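Local coordinates for protein inositol-1-monophosphatase (Nostoc sp., PDB 5ZHH) that probably hydrolyses inositol monophosphates to free inositol and phosphate, as a member of the metal-dependent inositol monophosphatase family, at residues L8-E13 and R59-Q64; A20-Y25 and T93-Q98; A49-V54 and E70-L75. One frame throughout, in Å; residues are numbered along the deposited sequence.

Contact 1 of 3, residues L8-E13 and R59-Q64; sequences LDIATE and RRHFPQ
Ile10 fits against the adjoining side chains of His61 and Phe62, where the N-terminal half of helix 3-25 meets the end of the antiparallel helix 44-61 in the layered alpha/beta fold of the inositol monophosphatases. The tight part is a CH-pi contact: the CD1 methyl of Ile10 sits over one face of the His61 imidazole, 3.5 Å from its centroid and 13° off the ring normal. Two torsions together (chi1 -64°, chi2 -50°) bring CD1 there, while CG1 and CG2 both border CE2 and CZ of Phe62. Ile10 CB comes within 3.6 Å of Phe62 CE2, the phenyl ring lying oblique to the aliphatic chain. Phe62, the first residue to leave helical phi/psi, is also stacked on His65 and meets Phe7 edge-to-face. Whereas Ile10 is buried, His61 and Phe62 are partly exposed and form the more open side. The polar end of His61 looks to the assembly: NE2 is hydrogen-bonded to Asp9 of the second subunit, and Ile10 packs on Ile10 of that subunit. Within the pair 61-62, His61 CB stands 4.0 Å above the plane of the Phe62 ring, over its centre.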
loop_
_atom_site.group_PDB
_atom_site.type_symbol
_atom_site.label_atom_id
_atom_site.label_comp_id
_atom_site.label_asym_id
_atom_site.label_seq_id
_atom_site.Cartn_x
_atom_site.Cartn_y
_atom_site.Cartn_z
ATOM N N LEU A 8 -21.728 -6.247 12.524
ATOM C CA LEU A 8 -20.421 -6.356 11.887
ATOM C C LEU A 8 -20.069 -5.095 11.104
ATOM O O LEU A 8 -18.904 -4.672 11.086
ATOM C CB LEU A 8 -20.403 -7.589 10.981
ATOM C CG LEU A 8 -19.128 -7.828 10.179
ATOM C CD1 LEU A 8 -17.958 -8.039 11.129
ATOM C CD2 LEU A 8 -19.291 -9.011 9.235
ATOM N N ASP A 9 -21.057 -4.494 10.432
ATOM C CA ASP A 9 -20.817 -3.250 9.707
ATOM C C ASP A 9 -20.302 -2.163 10.640
ATOM O O ASP A 9 -19.374 -1.425 10.297
ATOM C CB ASP A 9 -22.099 -2.771 9.015
ATOM C CG ASP A 9 -22.502 -3.636 7.838
ATOM O OD1 ASP A 9 -21.669 -4.430 7.349
ATOM O OD2 ASP A 9 -23.664 -3.508 7.397
ATOM N N ILE A 10 -20.927 -2.022 11.812
ATOM C CA ILE A 10 -20.561 -0.941 12.721
ATOM C C ILE A 10 -19.221 -1.229 13.389
ATOM O O ILE A 10 -18.393 -0.326 13.569
ATOM C CB ILE A 10 -21.672 -0.719 13.762
ATOM C CG1 ILE A 10 -22.947 -0.244 13.073
ATOM C CG2 ILE A 10 -21.226 0.299 14.802
ATOM C CD1 ILE A 10 -22.723 0.898 12.135
ATOM N N ALA A 11 -18.988 -2.481 13.777
ATOM C CA ALA A 11 -17.693 -2.827 14.357
ATOM C C ALA A 11 -16.563 -2.588 13.365
ATOM O O ALA A 11 -15.462 -2.181 13.758
ATOM C CB ALA A 11 -17.694 -4.284 14.819
ATOM N N THR A 12 -16.818 -2.820 12.077
ATOM C CA THR A 12 -15.791 -2.581 11.068
ATOM C C THR A 12 -15.437 -1.100 10.995
ATOM O O THR A 12 -14.257 -0.729 11.001
ATOM C CB THR A 12 -16.264 -3.092 9.707
ATOM O OG1 THR A 12 -16.560 -4.494 9.801
ATOM C CG2 THR A 12 -15.184 -2.884 8.666
ATOM N N GLU A 13 -16.451 -0.230 10.942
ATOM C CA GLU A 13 -16.171 1.201 10.872
ATOM C C GLU A 13 -15.511 1.692 12.156
ATOM O O GLU A 13 -14.609 2.535 12.113
ATOM C CB GLU A 13 -17.459 1.978 10.576
ATOM C CG GLU A 13 -17.343 3.508 10.658
ATOM C CD GLU A 13 -16.451 4.131 9.580
ATOM O OE1 GLU A 13 -16.068 3.431 8.619
ATOM O OE2 GLU A 13 -16.144 5.339 9.692
ATOM N N ARG A 59 -21.595 3.220 21.038
ATOM C CA ARG A 59 -22.715 3.673 21.859
ATOM C C ARG A 59 -23.703 4.509 21.054
ATOM O O ARG A 59 -24.892 4.531 21.381
ATOM C CB ARG A 59 -22.223 4.457 23.083
ATOM C CG ARG A 59 -20.952 3.905 23.735
ATOM C CD ARG A 59 -20.854 4.154 25.208
ATOM N NE ARG A 59 -21.435 5.439 25.593
ATOM C CZ ARG A 59 -21.229 6.036 26.764
ATOM N NH1 ARG A 59 -20.426 5.503 27.656
ATOM N NH2 ARG A 59 -21.814 7.192 27.039
ATOM N N ARG A 60 -23.243 5.190 19.999
ATOM C CA ARG A 60 -24.170 5.968 19.176
ATOM C C ARG A 60 -25.067 5.063 18.338
ATOM O O ARG A 60 -26.257 5.352 18.162
ATOM C CB ARG A 60 -23.399 6.942 18.277
ATOM C CG ARG A 60 -24.269 7.663 17.245
ATOM C CD ARG A 60 -23.550 8.846 16.612
ATOM N NE ARG A 60 -22.127 8.596 16.416
ATOM C CZ ARG A 60 -21.625 7.934 15.383
ATOM N NH1 ARG A 60 -22.436 7.454 14.449
ATOM N NH2 ARG A 60 -20.314 7.750 15.285
ATOM N N HIS A 61 -24.518 3.971 17.805
ATOM C CA HIS A 61 -25.330 3.060 17.010
ATOM C C HIS A 61 -26.127 2.096 17.880
ATOM O O HIS A 61 -27.265 1.757 17.532
ATOM C CB HIS A 61 -24.450 2.281 16.032
ATOM C CG HIS A 61 -23.926 3.111 14.900
ATOM N ND1 HIS A 61 -24.624 3.286 13.725
ATOM C CD2 HIS A 61 -22.771 3.806 14.759
ATOM C CE1 HIS A 61 -23.925 4.057 12.910
ATOM N NE2 HIS A 61 -22.798 4.388 13.514
ATOM N N PHE A 62 -25.568 1.663 19.011
ATOM C CA PHE A 62 -26.198 0.667 19.880
ATOM C C PHE A 62 -26.231 1.189 21.314
ATOM O O PHE A 62 -25.546 0.666 22.201
ATOM C CB PHE A 62 -25.453 -0.667 19.795
ATOM C CG PHE A 62 -25.197 -1.136 18.379
ATOM C CD1 PHE A 62 -26.250 -1.462 17.539
ATOM C CD2 PHE A 62 -23.903 -1.253 17.896
ATOM C CE1 PHE A 62 -26.017 -1.893 16.242
ATOM C CE2 PHE A 62 -23.665 -1.686 16.602
ATOM C CZ PHE A 62 -24.720 -2.004 15.775
ATOM N N PRO A 63 -27.074 2.186 21.589
ATOM C CA PRO A 63 -27.080 2.791 22.937
ATOM C C PRO A 63 -27.473 1.839 24.053
ATOM O O PRO A 63 -27.113 2.096 25.208
ATOM C CB PRO A 63 -28.088 3.943 22.807
ATOM C CG PRO A 63 -28.889 3.648 21.588
ATOM C CD PRO A 63 -28.054 2.807 20.680
ATOM N N GLN A 64 -28.195 0.760 23.756
ATOM C CA GLN A 64 -28.646 -0.177 24.780
ATOM C C GLN A 64 -27.665 -1.315 25.036
ATOM O O GLN A 64 -27.901 -2.125 25.939
ATOM C CB GLN A 64 -30.026 -0.744 24.420
ATOM C CG GLN A 64 -31.204 0.137 24.855
ATOM C CD GLN A 64 -31.106 1.560 24.344
ATOM O OE1 GLN A 64 -31.154 1.800 23.139
ATOM N NE2 GLN A 64 -30.966 2.512 25.260
#

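Contact 2 of 3, residues A20-Y25 and T93-Q98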
loop_
_atom_site.group_PDB
_atom_site.type_symbol
_atom_site.label_atom_id
_atom_site.label_comp_id
_atom_site.label_asym_id
_atom_site.label_seq_id
_atom_site.Cartn_x
_atom_site.Cartn_y
_atom_site.Cartn_z
ATOM N N ALA A 20 -7.070 4.359 12.281
ATOM C CA ALA A 20 -6.508 5.584 11.725
ATOM C C ALA A 20 -5.934 6.474 12.821
ATOM O O ALA A 20 -4.902 7.128 12.626
ATOM C CB ALA A 20 -7.577 6.325 10.920
ATOM N N VAL A 21 -6.591 6.519 13.981
ATOM C CA VAL A 21 -6.050 7.269 15.111
ATOM C C VAL A 21 -4.717 6.678 15.561
ATOM O O VAL A 21 -3.750 7.411 15.808
ATOM C CB VAL A 21 -7.076 7.313 16.257
ATOM C CG1 VAL A 21 -6.424 7.806 17.530
ATOM C CG2 VAL A 21 -8.244 8.226 15.868
ATOM N N LEU A 22 -4.640 5.347 15.677
ATOM C CA LEU A 22 -3.384 4.717 16.076
ATOM C C LEU A 22 -2.278 4.995 15.065
ATOM O O LEU A 22 -1.121 5.214 15.447
ATOM C CB LEU A 22 -3.574 3.206 16.254
ATOM C CG LEU A 22 -4.462 2.712 17.399
ATOM C CD1 LEU A 22 -4.471 1.191 17.447
ATOM C CD2 LEU A 22 -3.985 3.276 18.724
ATOM N N GLN A 23 -2.607 4.975 13.769
ATOM C CA GLN A 23 -1.604 5.292 12.753
ATOM C C GLN A 23 -1.145 6.742 12.839
ATOM O O GLN A 23 -0.004 7.052 12.481
ATOM C CB GLN A 23 -2.107 4.953 11.349
ATOM C CG GLN A 23 -1.961 3.472 11.060
ATOM C CD GLN A 23 -0.513 2.991 11.226
ATOM O OE1 GLN A 23 -0.213 2.188 12.114
ATOM N NE2 GLN A 23 0.385 3.485 10.377
ATOM N N GLY A 24 -2.043 7.660 13.199
ATOM C CA GLY A 24 -1.625 9.040 13.384
ATOM C C GLY A 24 -0.601 9.204 14.493
ATOM O O GLY A 24 0.381 9.933 14.343
ATOM N N TYR A 25 -0.828 8.536 15.627
ATOM C CA TYR A 25 0.078 8.628 16.770
ATOM C C TYR A 25 1.410 7.914 16.560
ATOM O O TYR A 25 2.411 8.288 17.183
ATOM C CB TYR A 25 -0.591 8.041 18.011
ATOM C CG TYR A 25 -1.491 8.990 18.764
ATOM C CD1 TYR A 25 -0.975 9.807 19.761
ATOM C CD2 TYR A 25 -2.855 9.053 18.504
ATOM C CE1 TYR A 25 -1.782 10.675 20.462
ATOM C CE2 TYR A 25 -3.672 9.922 19.202
ATOM C CZ TYR A 25 -3.129 10.729 20.179
ATOM O OH TYR A 25 -3.942 11.592 20.875
ATOM N N THR A 93 3.016 -3.271 24.369
ATOM C CA THR A 93 4.477 -3.306 24.386
ATOM C C THR A 93 5.044 -3.150 22.979
ATOM O O THR A 93 5.964 -2.352 22.752
ATOM C CB THR A 93 4.961 -4.610 25.030
ATOM O OG1 THR A 93 4.556 -4.647 26.401
ATOM C CG2 THR A 93 6.473 -4.724 24.965
ATOM N N ASN A 94 4.495 -3.902 22.016
ATOM C CA ASN A 94 4.894 -3.761 20.616
ATOM C C ASN A 94 4.706 -2.330 20.129
ATOM O O ASN A 94 5.585 -1.762 19.470
ATOM C CB ASN A 94 4.076 -4.706 19.729
ATOM C CG ASN A 94 4.544 -6.145 19.801
ATOM O OD1 ASN A 94 5.621 -6.444 20.326
ATOM N ND2 ASN A 94 3.727 -7.054 19.265
ATOM N N TYR A 95 3.542 -1.745 20.417
ATOM C CA TYR A 95 3.260 -0.394 19.944
ATOM C C TYR A 95 4.272 0.601 20.491
ATOM O O TYR A 95 4.785 1.446 19.748
ATOM C CB TYR A 95 1.842 0.013 20.340
ATOM C CG TYR A 95 1.392 1.318 19.724
ATOM C CD1 TYR A 95 0.842 1.348 18.450
ATOM C CD2 TYR A 95 1.505 2.518 20.423
ATOM C CE1 TYR A 95 0.423 2.536 17.881
ATOM C CE2 TYR A 95 1.083 3.711 19.861
ATOM C CZ TYR A 95 0.548 3.709 18.590
ATOM O OH TYR A 95 0.131 4.884 18.012
ATOM N N ALA A 96 4.593 0.496 21.785
ATOM C CA ALA A 96 5.570 1.396 22.392
ATOM C C ALA A 96 6.930 1.302 21.709
ATOM O O ALA A 96 7.667 2.294 21.656
ATOM C CB ALA A 96 5.699 1.097 23.886
ATOM N N HIS A 97 7.283 0.130 21.188
ATOM C CA HIS A 97 8.548 -0.071 20.494
ATOM C C HIS A 97 8.421 0.070 18.981
ATOM O O HIS A 97 9.420 -0.084 18.270
ATOM C CB HIS A 97 9.113 -1.459 20.834
ATOM C CG HIS A 97 9.611 -1.593 22.242
ATOM N ND1 HIS A 97 10.936 -1.428 22.582
ATOM C CD2 HIS A 97 8.960 -1.877 23.396
ATOM C CE1 HIS A 97 11.082 -1.608 23.883
ATOM N NE2 HIS A 97 9.897 -1.878 24.402
ATOM N N GLN A 98 7.219 0.367 18.477
ATOM C CA GLN A 98 6.910 0.306 17.045
ATOM C C GLN A 98 7.212 -1.062 16.452
ATOM O O GLN A 98 7.530 -1.172 15.268
ATOM C CB GLN A 98 7.601 1.397 16.218
ATOM C CG GLN A 98 7.166 2.813 16.535
ATOM C CD GLN A 98 8.215 3.613 17.256
ATOM O OE1 GLN A 98 8.440 3.438 18.455
ATOM N NE2 GLN A 98 8.870 4.514 16.523
#
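Leu22 and Tyr95 mark the nearest approach of the two helical backbones, with 9.2 Å between their CA atoms, a distance too wide for the main chains to touch and spanned almost wholly by one tyrosine. Tyr95 swings CG anti to its own backbone N (chi1 -172°), which carries the phenol straight across to the last turns of helix 3-25. Its hydroxyl donates a hydrogen bond to the carbonyl of Leu22, OH to O 2.9 Å. The bond lies in the carbonyl plane on a lone pair, with a C=O...OH angle of 131°, and Leu22 O in turn lies at the edge of the phenol, in the plane of the ring. Leu22 adds a looser apolar contact, its CB 4.4 Å from Tyr95 CE1, while Tyr25 CB comes to 3.2 Å from the same Tyr95 OH before its ring leads off elsewhere. This is a side-chain-to-main-chain tie at a helix end, and its setting is the family signature Asp-Pro-Leu-Asp-Gly-Thr-Thr-Asn, whose aspartates hold metal ions in related phosphatases: Thr93 and Asn94 belong to it, and Tyr95 comes next in the chain. A phenylalanine here would probably keep the ring in place but leave the Leu22 carbonyl without its phenol donor, and so weaken the tie between the two helices. Tyr95 also meets Phe102 edge-to-face, and both Tyr95 and Leu22 rest on Leu89 of strand 82-90. Next to it in the chain, Asn94 OD1 is hydrogen-bonded to Arg186 of the third subunit. The helix closes with a Schellman motif at Gln98, whose phi is positive (56°) and whose N bonds back to Tyr95 O at 3.0 Å.

Contact 3 of 3, residues A49-V54 and E70-L75; sequences ASEAVV and EESGKL
Glu51 reaches from helix 44-61 to Ser72 and Glu71 in the turn of a beta hairpin, the one that joins strand 66-69 to strand 73-75 at the border of the large sheet. The turn carries the Glu-Glu-Ser sequence of the family, in which, in relatives, a glutamate is a metal ligand. Of the three residues Glu51 gives up by far the most surface. Its chain is fully stretched, with chi1 at 180° and chi2 close to it, so that the carboxylate arrives end-on at the turn. One oxygen, OE1, lies 3.3 Å from Ser72 CB and 3.5 Å from Ser72 OG, beside both atoms of that side chain; the other, OE2, lies 3.5 Å from Glu71 CB. Glu71 is thus met at the root of its side chain and not at its polar end. A water accepts from the Glu71 backbone N at 2.7 Å and lies beside Glu51 OE2, although its distance to that oxygen is so short that this link is doubtful. Glu51 also touches Ala69 and Pro88, on strands 66-69 and 82-90, which places it between the helix and the sheet. Ser72 points its CB at the helix and touches Leu55 as well. Glu71 behaves differently: its chain crosses that of Glu51 at about a right angle, bends at chi2 (57°), and touches Lys48 of the helix. The two carboxylate planes are turned 36° apart, and Glu71 OE2 stays 6.0 Å from Glu51 OE1, while Glu71 CG passes that same OE1 at 3.9 Å.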
loop_
_atom_site.group_PDB
_atom_site.type_symbol
_atom_site.label_atom_id
_atom_site.label_comp_id
_atom_site.label_asym_id
_atom_site.label_seq_id
_atom_site.Cartn_x
_atom_site.Cartn_y
_atom_site.Cartn_z
ATOM N N ALA A 49 -7.027 7.552 23.010
ATOM C CA ALA A 49 -7.705 8.180 21.881
ATOM C C ALA A 49 -8.420 7.141 21.027
ATOM O O ALA A 49 -9.511 7.398 20.501
ATOM C CB ALA A 49 -6.707 8.974 21.042
ATOM N N SER A 50 -7.816 5.963 20.872
ATOM C CA SER A 50 -8.462 4.893 20.121
ATOM C C SER A 50 -9.739 4.437 20.814
ATOM O O SER A 50 -10.782 4.278 20.169
ATOM C CB SER A 50 -7.494 3.721 19.955
ATOM O OG SER A 50 -8.144 2.585 19.404
ATOM N N GLU A 51 -9.682 4.259 22.135
ATOM C CA GLU A 51 -10.852 3.808 22.887
ATOM C C GLU A 51 -12.006 4.800 22.780
ATOM O O GLU A 51 -13.163 4.398 22.616
ATOM C CB GLU A 51 -10.477 3.586 24.354
ATOM C CG GLU A 51 -11.636 3.116 25.222
ATOM C CD GLU A 51 -11.207 2.739 26.631
ATOM O OE1 GLU A 51 -11.355 3.578 27.542
ATOM O OE2 GLU A 51 -10.727 1.606 26.829
ATOM N N ALA A 52 -11.714 6.100 22.889
ATOM C CA ALA A 52 -12.769 7.106 22.785
ATOM C C ALA A 52 -13.479 7.026 21.438
ATOM O O ALA A 52 -14.707 7.146 21.367
ATOM C CB ALA A 52 -12.193 8.506 23.005
ATOM N N VAL A 53 -12.719 6.818 20.360
ATOM C CA VAL A 53 -13.313 6.684 19.030
ATOM C C VAL A 53 -14.204 5.447 18.961
ATOM O O VAL A 53 -15.322 5.499 18.434
ATOM C CB VAL A 53 -12.212 6.652 17.954
ATOM C CG1 VAL A 53 -12.768 6.162 16.631
ATOM C CG2 VAL A 53 -11.608 8.029 17.791
ATOM N N VAL A 54 -13.715 4.312 19.471
ATOM C CA VAL A 54 -14.505 3.079 19.432
ATOM C C VAL A 54 -15.782 3.234 20.248
ATOM O O VAL A 54 -16.879 2.891 19.790
ATOM C CB VAL A 54 -13.677 1.882 19.934
ATOM C CG1 VAL A 54 -14.552 0.640 19.973
ATOM C CG2 VAL A 54 -12.484 1.637 19.035
ATOM N N GLU A 70 -10.698 -2.731 29.225
ATOM C CA GLU A 70 -9.751 -2.662 30.334
ATOM C C GLU A 70 -9.756 -1.285 30.991
ATOM O O GLU A 70 -9.862 -1.175 32.218
ATOM C CB GLU A 70 -8.341 -3.018 29.858
ATOM C CG GLU A 70 -7.283 -2.938 30.952
ATOM C CD GLU A 70 -5.927 -3.440 30.492
ATOM O OE1 GLU A 70 -5.650 -3.389 29.275
ATOM O OE2 GLU A 70 -5.139 -3.891 31.352
ATOM N N GLU A 71 -9.638 -0.224 30.193
ATOM C CA GLU A 71 -9.475 1.114 30.755
ATOM C C GLU A 71 -10.807 1.697 31.217
ATOM O O GLU A 71 -10.969 2.054 32.390
ATOM C CB GLU A 71 -8.809 2.032 29.728
ATOM C CG GLU A 71 -8.532 3.429 30.267
ATOM C CD GLU A 71 -7.670 3.392 31.531
ATOM O OE1 GLU A 71 -6.606 2.705 31.508
ATOM O OE2 GLU A 71 -8.078 4.013 32.557
ATOM N N SER A 72 -11.775 1.797 30.305
ATOM C CA SER A 72 -13.082 2.337 30.655
ATOM C C SER A 72 -13.865 1.423 31.586
ATOM O O SER A 72 -14.860 1.865 32.169
ATOM C CB SER A 72 -13.894 2.613 29.387
ATOM O OG SER A 72 -13.997 1.452 28.582
ATOM N N GLY A 73 -13.441 0.172 31.743
ATOM C CA GLY A 73 -14.074 -0.725 32.686
ATOM C C GLY A 73 -15.358 -1.346 32.180
ATOM O O GLY A 73 -15.475 -1.704 31.003
ATOM N N LYS A 74 -16.334 -1.474 33.074
ATOM C CA LYS A 74 -17.605 -2.113 32.770
ATOM C C LYS A 74 -18.676 -1.047 32.606
ATOM O O LYS A 74 -18.971 -0.307 33.550
ATOM C CB LYS A 74 -17.996 -3.096 33.869
ATOM C CG LYS A 74 -16.945 -4.143 34.125
ATOM C CD LYS A 74 -17.299 -4.985 35.330
ATOM C CE LYS A 74 -16.261 -6.071 35.542
ATOM N NZ LYS A 74 -16.609 -6.956 36.685
ATOM N N LEU A 75 -19.262 -0.985 31.421
ATOM C CA LEU A 75 -20.270 0.004 31.072
ATOM C C LEU A 75 -21.601 -0.694 30.837
ATOM O O LEU A 75 -21.722 -1.520 29.924
ATOM C CB LEU A 75 -19.856 0.758 29.820
ATOM C CG LEU A 75 -20.911 1.670 29.193
ATOM C CD1 LEU A 75 -21.522 2.662 30.207
ATOM C CD2 LEU A 75 -20.234 2.363 28.060
HETATM O O HOH W 1 -9.249 -0.227 27.479
#

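How the contacts relate
Contacts 1 and 2 share helix 3-25, near its start and at its end, with their centres about 24 Å apart and no touch between them. Contact 3 shares helix 44-61 with contact 1, about 14 Å away, where Arg59 meets Leu75. It also touches contact 2, about 16 Å away centre to centre, through Val21 and Tyr25 on Ala49 and Leu22 on Ser50. Along the chain the segments of contact 1 alternate with those of both others, whereas contact 3 is nested inside the loop closed by contact 2. The antiparallel helix pair is tied to the hairpin and to helix 92-97, which starts within the family signature; contact 1 borders the second subunit and contact 2 the third.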